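Regulatory protein E2 (Bovine papillomavirus type 1, PDB 2JEX) probably regulates viral transcription and helps start viral DNA replication by binding DNA as a dimer and assisting the E1 protein, this chain being its N-terminal transactivation domain. Local coordinates at residues 107-112 against 135-140. The protein carries 1 engineered substitution. Sequence-based numbering, arbitrary orientation.
Sequences KRCFKK and SNLYMR
Lys112 and Tyr138 cross at a slant on one face of an antiparallel strand pair. Lys112 CE lies 3.4 Å from Tyr138 OH and also brushes CE1 and CZ of the ring. A bend at chi3 (-77°) turns the end of the lysine, and NZ goes on to a hydrogen bond with Pro91 O and a salt bridge with Glu90. The Tyr138 ring presents its edge to the backbone, with CD1 3.5 Å from Phe110 O. Phe110 O also accepts a nearly straight hydrogen bond from Tyr138 N (2.8 Å, N-H...O angle 167°).

Phe110 and Tyr138 form one hydrogen-bonded pair, and Lys112 and Asn136 form the next. Between them, Lys111 and Leu137 are a non-hydrogen-bonded pair on the other face. Leu137 CD2 rests 3.6 Å from Lys111 CD and touches CG and CB as well. The Lys111 chain then bends at chi4 (-34°), and Lys111 NZ turns back to hydrogen-bond Cys109 O at 2.7 Å. A second hydrogen bond, to Pro106 O, also holds this ammonium. Cys109 CB packs 3.9 Å from Met139 CB.

The contact joins strands 110-120 and 128-140, a hairpin within the antiparallel sheet of the transactivation domain. Phe110 leans on helix 62-83 through Met75, Ser78, Leu79 and Leu82. Trp92 and Phe87 meet the Tyr138 ring edge-to-face, and strand 145-152 continues the sheet beyond Leu137 and Met139.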
# COMPACT_ATOMS: atom_id res chain seq x y z
N LYS A 107 5.27 -2.20 5.19
CA LYS A 107 4.06 -1.46 5.55
C LYS A 107 4.27 0.05 5.73
O LYS A 107 5.34 0.49 6.17
CB LYS A 107 3.44 -2.03 6.83
CG LYS A 107 2.89 -3.44 6.69
CD LYS A 107 2.11 -3.85 7.94
CE LYS A 107 1.76 -5.35 7.88
NZ LYS A 107 1.25 -5.85 9.19
N ARG A 108 3.23 0.82 5.41
CA ARG A 108 3.21 2.28 5.55
C ARG A 108 4.22 3.01 4.65
O ARG A 108 4.94 3.90 5.10
CB ARG A 108 3.37 2.72 7.02
CG ARG A 108 2.22 2.30 7.92
CD ARG A 108 2.04 3.27 9.08
NE ARG A 108 0.64 3.44 9.48
CZ ARG A 108 -0.27 2.46 9.55
NH1 ARG A 108 0.05 1.20 9.27
NH2 ARG A 108 -1.51 2.74 9.92
N CYS A 109 4.24 2.64 3.37
CA CYS A 109 4.99 3.37 2.35
C CYS A 109 4.34 3.19 0.98
O CYS A 109 3.74 2.15 0.69
CB CYS A 109 6.48 2.98 2.32
SG CYS A 109 6.91 1.33 1.66
N PHE A 110 4.45 4.21 0.13
CA PHE A 110 3.90 4.14 -1.21
C PHE A 110 4.89 3.43 -2.14
O PHE A 110 6.11 3.46 -1.91
CB PHE A 110 3.50 5.53 -1.71
CG PHE A 110 2.50 6.23 -0.81
CD1 PHE A 110 2.92 7.25 0.05
CD2 PHE A 110 1.16 5.85 -0.80
CE1 PHE A 110 2.01 7.88 0.89
CE2 PHE A 110 0.24 6.48 0.05
CZ PHE A 110 0.66 7.49 0.90
N LYS A 111 4.36 2.75 -3.15
CA LYS A 111 5.16 1.82 -3.94
C LYS A 111 4.80 1.83 -5.42
O LYS A 111 3.63 1.76 -5.77
CB LYS A 111 5.02 0.39 -3.41
CG LYS A 111 5.00 0.24 -1.90
CD LYS A 111 5.12 -1.21 -1.50
CE LYS A 111 4.44 -1.53 -0.19
NZ LYS A 111 4.47 -0.46 0.84
N LYS A 112 5.82 1.92 -6.27
CA LYS A 112 5.64 1.77 -7.72
C LYS A 112 6.64 0.77 -8.30
O LYS A 112 7.72 0.55 -7.73
CB LYS A 112 5.74 3.12 -8.43
CG LYS A 112 4.70 4.16 -7.99
CD LYS A 112 4.61 5.34 -8.94
CE LYS A 112 5.76 6.30 -8.73
NZ LYS A 112 5.49 7.66 -9.29
N SER A 135 9.93 -2.00 -7.06
CA SER A 135 11.27 -1.48 -7.31
C SER A 135 11.46 -0.09 -6.70
O SER A 135 12.60 0.33 -6.44
CB SER A 135 11.58 -1.44 -8.81
OG SER A 135 10.72 -0.54 -9.49
N ASN A 136 10.35 0.61 -6.46
CA ASN A 136 10.39 1.98 -5.97
C ASN A 136 9.51 2.16 -4.74
O ASN A 136 8.29 1.96 -4.80
CB ASN A 136 10.02 2.98 -7.08
CG ASN A 136 10.95 2.87 -8.30
OD1 ASN A 136 12.17 2.73 -8.16
ND2 ASN A 136 10.37 2.92 -9.49
N LEU A 137 10.14 2.51 -3.63
CA LEU A 137 9.47 2.67 -2.35
C LEU A 137 9.70 4.07 -1.81
O LEU A 137 10.83 4.55 -1.78
CB LEU A 137 9.97 1.65 -1.32
CG LEU A 137 9.96 0.14 -1.61
CD1 LEU A 137 10.55 -0.64 -0.44
CD2 LEU A 137 8.55 -0.35 -1.91
N TYR A 138 8.61 4.71 -1.39
CA TYR A 138 8.67 6.08 -0.88
C TYR A 138 8.25 6.09 0.59
O TYR A 138 7.07 5.92 0.92
CB TYR A 138 7.77 7.00 -1.72
CG TYR A 138 8.06 6.93 -3.20
CD1 TYR A 138 7.52 5.91 -3.99
CD2 TYR A 138 8.86 7.89 -3.82
CE1 TYR A 138 7.78 5.84 -5.35
CE2 TYR A 138 9.13 7.83 -5.19
CZ TYR A 138 8.58 6.80 -5.95
OH TYR A 138 8.82 6.73 -7.29
N MET A 139 9.23 6.28 1.47
CA MET A 139 9.02 6.16 2.92
C MET A 139 9.43 7.40 3.70
O MET A 139 10.43 8.04 3.40
CB MET A 139 9.72 4.91 3.48
CG MET A 139 11.01 4.53 2.78
SD MET A 139 11.54 2.83 3.12
CE MET A 139 12.10 3.00 4.83
N ARG A 140 8.62 7.74 4.70
CA ARG A 140 8.91 8.86 5.58
C ARG A 140 9.96 8.47 6.61
O ARG A 140 9.79 7.49 7.35
CB ARG A 140 7.64 9.38 6.26
CG ARG A 140 7.83 10.73 6.95
CD ARG A 140 6.51 11.38 7.36
NE ARG A 140 5.88 10.72 8.51
CZ ARG A 140 4.68 11.03 9.00
NH1 ARG A 140 3.96 11.99 8.45
NH2 ARG A 140 4.21 10.36 10.05